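Local structure of cytosol aminopeptidase (Staphylococcus aureus subsp. aureus, 3KZW) at residues Lys104-Gln109 and Ser145-Ala150; Thr159-His164 and Ser168-Phe173; Gly248-Val253 and Pro261-Ile266; Lys414-Asp419 and Pro477-Asp482. The protein probably removes amino acids one at a time from the N-terminus of peptides, as a metal-dependent leucyl aminopeptidase of the cytosol aminopeptidase family. All blocks are in the same frame, centred on the assembly; numbering follows the deposited sequence.

Contact 1. Residues Lys104-Gln109 and Ser145-Ala150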
loop_
_atom_site.group_PDB
_atom_site.type_symbol
_atom_site.label_atom_id
_atom_site.label_comp_id
_atom_site.label_asym_id
_atom_site.label_seq_id
_atom_site.Cartn_x
_atom_site.Cartn_y
_atom_site.Cartn_z
ATOM N N LYS A 104 48.096 22.984 2.466
ATOM C CA LYS A 104 48.690 21.659 2.646
ATOM C C LYS A 104 47.662 20.561 2.384
ATOM O O LYS A 104 47.969 19.554 1.743
ATOM C CB LYS A 104 49.252 21.495 4.064
ATOM C CG LYS A 104 50.326 22.493 4.464
ATOM C CD LYS A 104 50.786 22.238 5.898
ATOM C CE LYS A 104 51.544 23.426 6.484
ATOM N NZ LYS A 104 52.909 23.594 5.904
ATOM N N THR A 105 46.443 20.769 2.880
ATOM C CA THR A 105 45.381 19.763 2.808
ATOM C C THR A 105 44.270 20.164 1.834
ATOM O O THR A 105 43.081 20.053 2.151
ATOM C CB THR A 105 44.776 19.478 4.208
ATOM O OG1 THR A 105 44.305 20.701 4.790
ATOM C CG2 THR A 105 45.813 18.842 5.130
ATOM N N ARG A 106 44.666 20.626 0.650
ATOM C CA ARG A 106 43.709 21.055 -0.370
ATOM C C ARG A 106 43.512 19.984 -1.446
ATOM O O ARG A 106 44.386 19.757 -2.283
ATOM C CB ARG A 106 44.136 22.388 -0.992
ATOM C CG ARG A 106 43.054 23.058 -1.831
ATOM C CD ARG A 106 43.456 24.455 -2.278
ATOM N NE ARG A 106 44.553 24.443 -3.246
ATOM C CZ ARG A 106 44.914 25.484 -3.995
ATOM N NH1 ARG A 106 44.264 26.636 -3.905
ATOM N NH2 ARG A 106 45.923 25.371 -4.846
ATOM N N SER A 107 42.350 19.337 -1.411
ATOM C CA SER A 107 42.015 18.259 -2.339
ATOM C C SER A 107 41.535 18.795 -3.686
ATOM O O SER A 107 41.344 20.003 -3.850
ATOM C CB SER A 107 40.944 17.353 -1.725
ATOM O OG SER A 107 39.762 18.084 -1.436
ATOM N N TYR A 108 41.347 17.889 -4.646
ATOM C CA TYR A 108 40.794 18.238 -5.954
ATOM C C TYR A 108 39.334 18.681 -5.837
ATOM O O TYR A 108 38.882 19.558 -6.577
ATOM C CB TYR A 108 40.926 17.062 -6.929
ATOM C CG TYR A 108 40.370 17.328 -8.313
ATOM C CD1 TYR A 108 41.064 18.122 -9.225
ATOM C CD2 TYR A 108 39.152 16.778 -8.713
ATOM C CE1 TYR A 108 40.557 18.369 -10.498
ATOM C CE2 TYR A 108 38.633 17.018 -9.984
ATOM C CZ TYR A 108 39.341 17.814 -10.870
ATOM O OH TYR A 108 38.830 18.049 -12.129
ATOM N N GLN A 109 38.608 18.069 -4.903
ATOM C CA GLN A 109 37.234 18.464 -4.588
ATOM C C GLN A 109 37.189 19.921 -4.121
ATOM O O GLN A 109 36.324 20.686 -4.548
ATOM C CB GLN A 109 36.640 17.541 -3.521
ATOM C CG GLN A 109 35.161 17.773 -3.235
ATOM C CD GLN A 109 34.668 16.993 -2.028
ATOM O OE1 GLN A 109 33.855 16.078 -2.157
ATOM N NE2 GLN A 109 35.167 17.350 -0.846
ATOM N N SER A 145 48.797 21.874 -13.417
ATOM C CA SER A 145 47.758 21.316 -14.274
ATOM C C SER A 145 46.437 21.062 -13.556
ATOM O O SER A 145 45.382 21.254 -14.148
ATOM C CB SER A 145 48.241 20.039 -14.964
ATOM O OG SER A 145 48.103 18.910 -14.125
ATOM N N ASP A 146 46.490 20.643 -12.291
ATOM C CA ASP A 146 45.268 20.332 -11.540
ATOM C C ASP A 146 44.436 21.573 -11.220
ATOM O O ASP A 146 43.202 21.529 -11.266
ATOM C CB ASP A 146 45.582 19.559 -10.254
ATOM C CG ASP A 146 46.154 18.171 -10.520
ATOM O OD1 ASP A 146 46.249 17.764 -11.702
ATOM O OD2 ASP A 146 46.512 17.482 -9.537
ATOM N N VAL A 147 45.117 22.672 -10.898
ATOM C CA VAL A 147 44.452 23.938 -10.581
ATOM C C VAL A 147 43.809 24.542 -11.831
ATOM O O VAL A 147 42.654 24.969 -11.796
ATOM C CB VAL A 147 45.424 24.953 -9.922
ATOM C CG1 VAL A 147 44.734 26.285 -9.664
ATOM C CG2 VAL A 147 45.973 24.394 -8.619
ATOM N N LEU A 148 44.557 24.553 -12.932
ATOM C CA LEU A 148 44.083 25.130 -14.193
ATOM C C LEU A 148 43.036 24.263 -14.890
ATOM O O LEU A 148 42.174 24.781 -15.598
ATOM C CB LEU A 148 45.260 25.410 -15.137
ATOM C CG LEU A 148 46.367 26.366 -14.667
ATOM C CD1 LEU A 148 47.484 26.432 -15.696
ATOM C CD2 LEU A 148 45.834 27.762 -14.367
ATOM N N MET A 149 43.121 22.948 -14.687
ATOM C CA MET A 149 42.125 22.005 -15.194
ATOM C C MET A 149 40.778 22.272 -14.529
ATOM O O MET A 149 39.767 22.436 -15.210
ATOM C CB MET A 149 42.563 20.565 -14.918
ATOM C CG MET A 149 41.805 19.496 -15.704
ATOM S SD MET A 149 42.304 19.386 -17.440
ATOM C CE MET A 149 44.037 18.921 -17.294
ATOM N N ALA A 150 40.785 22.321 -13.197
ATOM C CA ALA A 150 39.594 22.602 -12.404
ATOM C C ALA A 150 38.999 23.959 -12.765
ATOM O O ALA A 150 37.781 24.096 -12.879
ATOM C CB ALA A 150 39.922 22.539 -10.920
#

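Contact 2. Residues Thr159-His164 and Ser168-Phe173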
loop_
_atom_site.group_PDB
_atom_site.type_symbol
_atom_site.label_atom_id
_atom_site.label_comp_id
_atom_site.label_asym_id
_atom_site.label_seq_id
_atom_site.Cartn_x
_atom_site.Cartn_y
_atom_site.Cartn_z
ATOM N N THR A 159 28.550 27.048 -14.097
ATOM C CA THR A 159 27.739 28.172 -14.566
ATOM C C THR A 159 26.634 27.742 -15.533
ATOM O O THR A 159 25.968 28.584 -16.138
ATOM C CB THR A 159 28.614 29.234 -15.248
ATOM O OG1 THR A 159 29.280 28.650 -16.374
ATOM C CG2 THR A 159 29.649 29.780 -14.278
ATOM N N TYR A 160 26.445 26.433 -15.669
ATOM C CA TYR A 160 25.464 25.872 -16.591
ATOM C C TYR A 160 24.034 26.238 -16.197
ATOM O O TYR A 160 23.688 26.252 -15.014
ATOM C CB TYR A 160 25.625 24.349 -16.669
ATOM C CG TYR A 160 24.577 23.635 -17.496
ATOM C CD1 TYR A 160 24.674 23.584 -18.884
ATOM C CD2 TYR A 160 23.494 23.001 -16.887
ATOM C CE1 TYR A 160 23.716 22.928 -19.648
ATOM C CE2 TYR A 160 22.529 22.343 -17.642
ATOM C CZ TYR A 160 22.647 22.311 -19.019
ATOM O OH TYR A 160 21.699 21.659 -19.769
ATOM N N GLU A 161 23.220 26.552 -17.201
ATOM C CA GLU A 161 21.784 26.734 -17.008
ATOM C C GLU A 161 20.994 26.311 -18.241
ATOM O O GLU A 161 21.446 26.499 -19.374
ATOM C CB GLU A 161 21.441 28.170 -16.582
ATOM C CG GLU A 161 21.961 29.272 -17.501
ATOM C CD GLU A 161 21.687 30.677 -16.965
ATOM O OE1 GLU A 161 20.580 30.924 -16.426
ATOM O OE2 GLU A 161 22.584 31.539 -17.097
ATOM N N PHE A 162 19.825 25.720 -18.006
ATOM C CA PHE A 162 18.925 25.291 -19.073
ATOM C C PHE A 162 17.642 26.129 -19.022
ATOM O O PHE A 162 16.640 25.732 -18.420
ATOM C CB PHE A 162 18.622 23.792 -18.941
ATOM C CG PHE A 162 18.002 23.181 -20.168
ATOM C CD1 PHE A 162 18.795 22.753 -21.224
ATOM C CD2 PHE A 162 16.623 23.022 -20.261
ATOM C CE1 PHE A 162 18.225 22.185 -22.360
ATOM C CE2 PHE A 162 16.046 22.456 -21.393
ATOM C CZ PHE A 162 16.848 22.036 -22.445
ATOM N N ASP A 163 17.695 27.302 -19.650
ATOM C CA ASP A 163 16.585 28.256 -19.615
ATOM C C ASP A 163 15.955 28.463 -20.996
ATOM O O ASP A 163 15.330 29.493 -21.260
ATOM C CB ASP A 163 17.039 29.592 -19.001
ATOM C CG ASP A 163 18.178 30.258 -19.784
ATOM O OD1 ASP A 163 18.872 29.570 -20.572
ATOM O OD2 ASP A 163 18.385 31.482 -19.601
ATOM N N HIS A 164 16.105 27.462 -21.858
ATOM C CA HIS A 164 15.662 27.540 -23.251
ATOM C C HIS A 164 14.141 27.569 -23.411
ATOM O O HIS A 164 13.626 28.055 -24.418
ATOM C CB HIS A 164 16.270 26.388 -24.060
ATOM C CG HIS A 164 17.767 26.430 -24.136
ATOM N ND1 HIS A 164 18.577 26.142 -23.057
ATOM C CD2 HIS A 164 18.601 26.735 -25.160
ATOM C CE1 HIS A 164 19.843 26.265 -23.413
ATOM N NE2 HIS A 164 19.885 26.622 -24.685
ATOM N N SER A 168 11.169 34.240 -19.653
ATOM C CA SER A 168 11.973 35.278 -19.020
ATOM C C SER A 168 13.442 34.873 -18.932
ATOM O O SER A 168 14.061 34.973 -17.869
ATOM C CB SER A 168 11.427 35.588 -17.625
ATOM O OG SER A 168 11.645 34.495 -16.747
ATOM N N LYS A 169 13.995 34.407 -20.049
ATOM C CA LYS A 169 15.411 34.053 -20.103
ATOM C C LYS A 169 16.265 35.286 -20.382
ATOM O O LYS A 169 15.996 36.045 -21.315
ATOM C CB LYS A 169 15.681 32.929 -21.116
ATOM C CG LYS A 169 15.251 33.205 -22.559
ATOM C CD LYS A 169 15.640 32.058 -23.493
ATOM C CE LYS A 169 17.156 31.967 -23.682
ATOM N NZ LYS A 169 17.572 30.741 -24.422
ATOM N N LYS A 170 17.284 35.487 -19.550
ATOM C CA LYS A 170 18.193 36.623 -19.688
ATOM C C LYS A 170 19.196 36.406 -20.823
ATOM O O LYS A 170 19.575 35.270 -21.123
ATOM C CB LYS A 170 18.917 36.900 -18.363
ATOM C CG LYS A 170 19.649 35.696 -17.778
ATOM C CD LYS A 170 19.921 35.872 -16.295
ATOM C CE LYS A 170 20.490 34.596 -15.695
ATOM N NZ LYS A 170 20.571 34.669 -14.210
ATOM N N ALA A 171 19.614 37.505 -21.448
ATOM C CA ALA A 171 20.555 37.463 -22.568
ATOM C C ALA A 171 21.941 36.985 -22.127
ATOM O O ALA A 171 22.452 37.435 -21.099
ATOM C CB ALA A 171 20.646 38.830 -23.237
ATOM N N PRO A 172 22.549 36.064 -22.902
ATOM C CA PRO A 172 23.883 35.556 -22.574
ATOM C C PRO A 172 24.960 36.633 -22.730
ATOM O O PRO A 172 24.939 37.399 -23.697
ATOM C CB PRO A 172 24.093 34.426 -23.589
ATOM C CG PRO A 172 23.190 34.756 -24.725
ATOM C CD PRO A 172 21.998 35.424 -24.112
ATOM N N PHE A 173 25.882 36.685 -21.771
ATOM C CA PHE A 173 26.964 37.668 -21.788
ATOM C C PHE A 173 28.330 37.017 -21.577
ATOM O O PHE A 173 28.432 35.947 -20.975
ATOM C CB PHE A 173 26.714 38.775 -20.752
ATOM C CG PHE A 173 26.774 38.306 -19.322
ATOM C CD1 PHE A 173 25.667 37.707 -18.723
ATOM C CD2 PHE A 173 27.932 38.479 -18.568
ATOM C CE1 PHE A 173 25.716 37.275 -17.399
ATOM C CE2 PHE A 173 27.992 38.051 -17.245
ATOM C CZ PHE A 173 26.880 37.449 -16.659
#

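Contact 3. Residues Gly248-Val253 and Pro261-Ile266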
loop_
_atom_site.group_PDB
_atom_site.type_symbol
_atom_site.label_atom_id
_atom_site.label_comp_id
_atom_site.label_asym_id
_atom_site.label_seq_id
_atom_site.Cartn_x
_atom_site.Cartn_y
_atom_site.Cartn_z
ATOM N N GLY A 248 15.897 -7.580 -32.172
ATOM C CA GLY A 248 14.613 -7.981 -31.595
ATOM C C GLY A 248 14.236 -7.349 -30.271
ATOM O O GLY A 248 13.073 -6.991 -30.066
ATOM N N LEU A 249 15.210 -7.211 -29.374
ATOM C CA LEU A 249 14.965 -6.648 -28.049
ATOM C C LEU A 249 14.718 -5.143 -28.102
ATOM O O LEU A 249 13.816 -4.639 -27.433
ATOM C CB LEU A 249 16.113 -6.976 -27.091
ATOM C CG LEU A 249 16.426 -8.449 -26.799
ATOM C CD1 LEU A 249 17.538 -8.555 -25.775
ATOM C CD2 LEU A 249 15.200 -9.217 -26.326
ATOM N N LEU A 250 15.514 -4.435 -28.902
ATOM C CA LEU A 250 15.333 -2.998 -29.109
ATOM C C LEU A 250 13.990 -2.704 -29.779
ATOM O O LEU A 250 13.331 -1.714 -29.452
ATOM C CB LEU A 250 16.496 -2.414 -29.924
ATOM C CG LEU A 250 16.504 -0.926 -30.305
ATOM C CD1 LEU A 250 16.347 -0.007 -29.093
ATOM C CD2 LEU A 250 17.771 -0.586 -31.067
ATOM N N GLN A 251 13.597 -3.572 -30.712
ATOM C CA GLN A 251 12.289 -3.497 -31.368
ATOM C C GLN A 251 11.165 -3.670 -30.349
ATOM O O GLN A 251 10.219 -2.882 -30.322
ATOM C CB GLN A 251 12.177 -4.560 -32.463
ATOM C CG GLN A 251 10.796 -4.660 -33.100
ATOM C CD GLN A 251 10.589 -5.946 -33.875
ATOM O OE1 GLN A 251 11.268 -6.946 -33.645
ATOM N NE2 GLN A 251 9.638 -5.927 -34.799
ATOM N N ALA A 252 11.291 -4.698 -29.513
ATOM C CA ALA A 252 10.296 -5.028 -28.494
ATOM C C ALA A 252 10.027 -3.880 -27.521
ATOM O O ALA A 252 8.877 -3.607 -27.189
ATOM C CB ALA A 252 10.724 -6.275 -27.734
ATOM N N VAL A 253 11.094 -3.216 -27.080
ATOM C CA VAL A 253 10.999 -2.129 -26.112
ATOM C C VAL A 253 10.349 -0.882 -26.714
ATOM O O VAL A 253 9.525 -0.233 -26.066
ATOM C CB VAL A 253 12.389 -1.788 -25.516
ATOM C CG1 VAL A 253 12.327 -0.549 -24.630
ATOM C CG2 VAL A 253 12.927 -2.967 -24.719
ATOM N N PRO A 261 12.101 3.231 -32.256
ATOM C CA PRO A 261 13.495 3.194 -31.801
ATOM C C PRO A 261 14.536 3.479 -32.890
ATOM O O PRO A 261 14.235 3.397 -34.083
ATOM C CB PRO A 261 13.659 1.761 -31.276
ATOM C CG PRO A 261 12.590 0.984 -31.938
ATOM C CD PRO A 261 11.442 1.927 -32.049
ATOM N N ARG A 262 15.747 3.821 -32.455
ATOM C CA ARG A 262 16.878 4.067 -33.345
ATOM C C ARG A 262 18.135 3.454 -32.743
ATOM O O ARG A 262 18.249 3.335 -31.516
ATOM C CB ARG A 262 17.103 5.572 -33.545
ATOM C CG ARG A 262 15.982 6.326 -34.255
ATOM C CD ARG A 262 15.952 6.025 -35.742
ATOM N NE ARG A 262 15.020 6.895 -36.455
ATOM C CZ ARG A 262 13.725 6.639 -36.628
ATOM N NH1 ARG A 262 13.183 5.533 -36.137
ATOM N NH2 ARG A 262 12.968 7.495 -37.294
ATOM N N LEU A 263 19.068 3.053 -33.605
ATOM C CA LEU A 263 20.409 2.682 -33.159
ATOM C C LEU A 263 21.424 3.636 -33.768
ATOM O O LEU A 263 21.501 3.773 -34.991
ATOM C CB LEU A 263 20.752 1.235 -33.522
ATOM C CG LEU A 263 22.045 0.711 -32.883
ATOM C CD1 LEU A 263 21.763 0.038 -31.549
ATOM C CD2 LEU A 263 22.756 -0.245 -33.812
ATOM N N VAL A 264 22.193 4.295 -32.905
ATOM C CA VAL A 264 23.181 5.278 -33.339
ATOM C C VAL A 264 24.593 4.737 -33.134
ATOM O O VAL A 264 24.969 4.369 -32.019
ATOM C CB VAL A 264 23.008 6.630 -32.598
ATOM C CG1 VAL A 264 23.973 7.675 -33.142
ATOM C CG2 VAL A 264 21.577 7.126 -32.715
ATOM N N THR A 265 25.359 4.678 -34.221
ATOM C CA THR A 265 26.758 4.263 -34.169
ATOM C C THR A 265 27.652 5.483 -34.371
ATOM O O THR A 265 27.504 6.218 -35.348
ATOM C CB THR A 265 27.084 3.183 -35.231
ATOM O OG1 THR A 265 26.091 2.152 -35.189
ATOM C CG2 THR A 265 28.446 2.565 -34.973
ATOM N N ILE A 266 28.566 5.692 -33.428
ATOM C CA ILE A 266 29.483 6.826 -33.457
ATOM C C ILE A 266 30.921 6.318 -33.474
ATOM O O ILE A 266 31.354 5.650 -32.538
ATOM C CB ILE A 266 29.275 7.744 -32.225
ATOM C CG1 ILE A 266 27.830 8.242 -32.153
ATOM C CG2 ILE A 266 30.239 8.923 -32.255
ATOM C CD1 ILE A 266 27.434 8.797 -30.797
#

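Contact 4. Residues Lys414-Asp419 and Pro477-Asp482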
loop_
_atom_site.group_PDB
_atom_site.type_symbol
_atom_site.label_atom_id
_atom_site.label_comp_id
_atom_site.label_asym_id
_atom_site.label_seq_id
_atom_site.Cartn_x
_atom_site.Cartn_y
_atom_site.Cartn_z
ATOM N N LYS A 414 38.914 -7.187 -14.553
ATOM C CA LYS A 414 39.254 -6.834 -13.175
ATOM C C LYS A 414 40.308 -5.725 -13.105
ATOM O O LYS A 414 40.232 -4.845 -12.245
ATOM C CB LYS A 414 39.757 -8.076 -12.436
ATOM C CG LYS A 414 39.530 -8.067 -10.935
ATOM C CD LYS A 414 39.943 -9.406 -10.314
ATOM C CE LYS A 414 39.196 -9.691 -9.004
ATOM N NZ LYS A 414 39.498 -8.701 -7.915
ATOM N N VAL A 415 41.280 -5.774 -14.016
ATOM C CA VAL A 415 42.403 -4.828 -14.033
ATOM C C VAL A 415 41.963 -3.426 -14.470
ATOM O O VAL A 415 42.246 -2.443 -13.779
ATOM C CB VAL A 415 43.581 -5.345 -14.908
ATOM C CG1 VAL A 415 44.669 -4.286 -15.055
ATOM C CG2 VAL A 415 44.160 -6.622 -14.314
ATOM N N ILE A 416 41.264 -3.344 -15.603
ATOM C CA ILE A 416 40.781 -2.065 -16.134
ATOM C C ILE A 416 39.816 -1.386 -15.159
ATOM O O ILE A 416 39.825 -0.159 -15.029
ATOM C CB ILE A 416 40.146 -2.218 -17.548
ATOM C CG1 ILE A 416 41.207 -2.673 -18.559
ATOM C CG2 ILE A 416 39.513 -0.908 -18.021
ATOM C CD1 ILE A 416 40.647 -3.185 -19.876
ATOM N N LEU A 417 39.006 -2.179 -14.460
ATOM C CA LEU A 417 38.107 -1.631 -13.443
ATOM C C LEU A 417 38.868 -0.987 -12.286
ATOM O O LEU A 417 38.550 0.135 -11.878
ATOM C CB LEU A 417 37.130 -2.689 -12.918
ATOM C CG LEU A 417 36.142 -2.184 -11.850
ATOM C CD1 LEU A 417 35.183 -1.138 -12.411
ATOM C CD2 LEU A 417 35.372 -3.326 -11.212
ATOM N N ASN A 418 39.871 -1.695 -11.768
ATOM C CA ASN A 418 40.699 -1.186 -10.676
ATOM C C ASN A 418 41.335 0.165 -10.985
ATOM O O ASN A 418 41.442 1.021 -10.104
ATOM C CB ASN A 418 41.769 -2.204 -10.282
ATOM C CG ASN A 418 41.279 -3.189 -9.235
ATOM O OD1 ASN A 418 40.086 -3.476 -9.138
ATOM N ND2 ASN A 418 42.204 -3.711 -8.441
ATOM N N ASP A 419 41.742 0.356 -12.237
ATOM C CA ASP A 419 42.293 1.635 -12.677
ATOM C C ASP A 419 41.227 2.718 -12.663
ATOM O O ASP A 419 41.484 3.843 -12.235
ATOM C CB ASP A 419 42.901 1.515 -14.075
ATOM C CG ASP A 419 44.073 0.558 -14.120
ATOM O OD1 ASP A 419 44.742 0.380 -13.077
ATOM O OD2 ASP A 419 44.325 -0.019 -15.200
ATOM N N PRO A 477 36.370 -8.275 -22.381
ATOM C CA PRO A 477 36.392 -7.431 -21.188
ATOM C C PRO A 477 35.248 -6.418 -21.184
ATOM O O PRO A 477 35.118 -5.623 -22.114
ATOM C CB PRO A 477 37.746 -6.726 -21.295
ATOM C CG PRO A 477 38.613 -7.724 -21.962
ATOM C CD PRO A 477 37.725 -8.450 -22.943
ATOM N N HIS A 478 34.426 -6.472 -20.141
ATOM C CA HIS A 478 33.199 -5.685 -20.069
ATOM C C HIS A 478 33.042 -5.052 -18.688
ATOM O O HIS A 478 33.097 -5.748 -17.669
ATOM C CB HIS A 478 31.992 -6.584 -20.373
ATOM C CG HIS A 478 30.710 -5.843 -20.612
ATOM N ND1 HIS A 478 29.701 -6.351 -21.401
ATOM C CD2 HIS A 478 30.269 -4.640 -20.170
ATOM C CE1 HIS A 478 28.694 -5.496 -21.431
ATOM N NE2 HIS A 478 29.015 -4.448 -20.695
ATOM N N ILE A 479 32.856 -3.734 -18.661
ATOM C CA ILE A 479 32.490 -3.041 -17.428
ATOM C C ILE A 479 31.116 -2.383 -17.564
ATOM O O ILE A 479 30.865 -1.628 -18.504
ATOM C CB ILE A 479 33.537 -1.994 -16.986
ATOM C CG1 ILE A 479 34.926 -2.627 -16.867
ATOM C CG2 ILE A 479 33.126 -1.374 -15.650
ATOM C CD1 ILE A 479 36.050 -1.629 -16.698
ATOM N N HIS A 480 30.233 -2.686 -16.617
ATOM C CA HIS A 480 28.883 -2.136 -16.591
ATOM C C HIS A 480 28.763 -1.077 -15.494
ATOM O O HIS A 480 29.074 -1.335 -14.328
ATOM C CB HIS A 480 27.862 -3.265 -16.392
ATOM C CG HIS A 480 26.490 -2.790 -16.032
ATOM N ND1 HIS A 480 25.719 -2.028 -16.883
ATOM C CD2 HIS A 480 25.749 -2.970 -14.913
ATOM C CE1 HIS A 480 24.564 -1.752 -16.301
ATOM N NE2 HIS A 480 24.557 -2.314 -15.105
ATOM N N PHE A 481 28.316 0.116 -15.880
ATOM C CA PHE A 481 28.149 1.225 -14.943
ATOM C C PHE A 481 26.674 1.559 -14.717
ATOM O O PHE A 481 26.008 2.107 -15.603
ATOM C CB PHE A 481 28.884 2.472 -15.439
ATOM C CG PHE A 481 30.380 2.337 -15.458
ATOM C CD1 PHE A 481 31.112 2.385 -14.276
ATOM C CD2 PHE A 481 31.060 2.190 -16.660
ATOM C CE1 PHE A 481 32.499 2.272 -14.292
ATOM C CE2 PHE A 481 32.444 2.084 -16.687
ATOM C CZ PHE A 481 33.166 2.126 -15.499
ATOM N N ASP A 482 26.171 1.225 -13.530
ATOM C CA ASP A 482 24.808 1.582 -13.144
ATOM C C ASP A 482 24.828 2.951 -12.474
ATOM O O ASP A 482 25.224 3.086 -11.315
ATOM C CB ASP A 482 24.203 0.523 -12.216
ATOM C CG ASP A 482 22.674 0.553 -12.197
ATOM O OD1 ASP A 482 22.064 1.598 -12.529
ATOM O OD2 ASP A 482 22.070 -0.483 -11.841
#

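Contact 1. Residues Lys104-Gln109 and Ser145-Ala150
The Y108 ring meets helix 144-157 through one corner, CE1. The carbonyl O of D146 lies at the ring edge, near its plane, 4.2 Å from Y108 CE1. One turn further along the helix, the methyl CB of A150 approaches the same CE1 on a slant, also at 4.2 Å. Both are van der Waals contacts, and D146 O is at the same time the acceptor for the backbone N of A150. The second flat group, the guanidinium of R106, has NH2 3.9 Å from CG2 of V147, again at a slant, and the two side chains cross at about a right angle. With CG of Y108 anti to its backbone N (chi1 180°), the ring extends across to the neighbouring helix. The arrangement illustrates how a helix start can be packed against a second helix: S107 is the N-cap of helix 108-124. Its OG caps a backbone N of the first turn, while D110 OD2 accepts the N-H of S107, the reciprocal pattern of a capping box. Around this start, in the N-terminal domain, A150 also rests on M111 and W115, and V147 on W115. R106 NH2 is held by the loop before helix 144-157, in a salt bridge with D142 and a hydrogen bond to the carbonyl of F137.

Contact 2. Residues Thr159-His164 and Ser168-Phe173
This is a charged surface contact within one long loop, the irregular connection that leaves helix 144-157 and leads to strand 175-180. The chain reverses here, and D163 and K169 come closest, their CA atoms 5.9 Å apart. The K169 side chain crosses that of D163 at about a right angle, its aliphatic part against the carboxylate and the carbonyl: CB lies 3.4 Å from OD2 of D163, and CD lies 3.4 Å from the carbonyl O of D163. A bend at chi3 (-69°) curls the lysine past that carbonyl and brings its ammonium over one face of the H164 ring, with NZ 4.2 Å from CD2 of H164. The charges are close without joining: OD1 of D163 remains 4.2 Å from NZ of K169, too far for a salt bridge. The same holds one step further along, where the extended K170 runs across E161 and its CE touches OE1 of E161 at 3.7 Å, while NZ of K170 stays 4.4 Å from that oxygen. Such loose pairing probably gives a modest electrostatic attraction. Other residues of the loop probably hold it more firmly. Y160 bonds to D205 and N208 on helix 188-208, and F162 packs on that helix and on I449 of a second subunit. F173 makes a cation-pi contact with K123, near helix 108-124, just before strand 175-180 begins.

Contact 3. Residues Gly248-Val253 and Pro261-Ile266
G248 opens the first turn of helix 248-254, its carbonyl accepting the N-H of A252. L249 follows and packs on A373 of helix 368-380. The contact itself is made by L250, with both branches: CD1 meets P261, just before the strand, and CD2 the first strand residues. CD1 lies 3.9 Å from CB of P261, and CD2 touches both the carbonyl O of R262 at 4.0 Å and CD1 of L263 at 4.1 Å. CG of L250 is anti to the backbone N (chi1 178°), which carries the fork out from the helix toward the strand. The backbone takes part too, as L250 O touches CG of P261 at 3.7 Å. This is a helix packed by one leucine on the beginning of the next strand in sequence: strand 262-269 runs antiparallel to both 233-237 and 328-338 in the catalytic-domain sheet. A336 of strand 328-338 continues the apolar surface beside L250 and P261. Q251 starts out away from the strand and packs on Y239 and V243 of helix 239-244, where Y239 also touches P261 and R262; V253 packs on V371. At the strand start, R262 folds back so that NH1 donates to P261 O at 3.1 Å, approaching from above the carbonyl plane, 48° out of it.

Contact 4. Residues Lys414-Asp419 and Pro477-Asp482
I479 carries this contact, and both of its branches meet helix 414-426. From CB, the short branch ends in CG2, which touches CD1 of L417 at 3.8 Å. That same methyl also sits over one face of the neighbouring F481 ring, offset toward the rim, so the one methyl touches both the leucine and the aromatic ring. The longer branch leaves through CG1, anti to the carbonyl carbon (chi1 -55°), and ends in CD1. This tip nestles against the helix itself: it lies 3.7 Å from the backbone N of L417, 4.1 Å from CB of L417 and 3.8 Å from CG2 of I416. These are van der Waals contacts; the I479 side chain runs at a slant to those of I416 and L417. The layout is that of an alpha/beta layer: strand 478-482 lies between 386-391, parallel to it, and 406-411, antiparallel to it, and the helix that follows 406-411 packs back over all three. I416 accordingly also rests on V386 and M388, and L417 on A408 and E410. H478 and H480, on either side of I479 in sequence, instead contact helix 461-470, and both bond to the carboxylate of D389 on the adjoining strand. The side chain of I479 lies about 11 Å from a bound sodium ion.

The four contacts follow one another in series along the chain, each closing before the next opens. Contact 1 belongs to the N-terminal domain, and contact 2 to the loop that leads into strand 175-180 of its six-stranded sheet; their centres are about 28 Å apart. Contacts 3 and 4 lie in the catalytic domain, centres about 24 Å apart, and seat two different helices on one mixed sheet, through strands 262-269 and 478-482. Centres of contacts 1 and 3 are about 41 Å apart, on opposite sides of the chain's centre. Helix 188-208 touches contacts 1 and 2, and contact 2 alone reaches another subunit. None touches another, so each secures its own part of the two-domain chain locally.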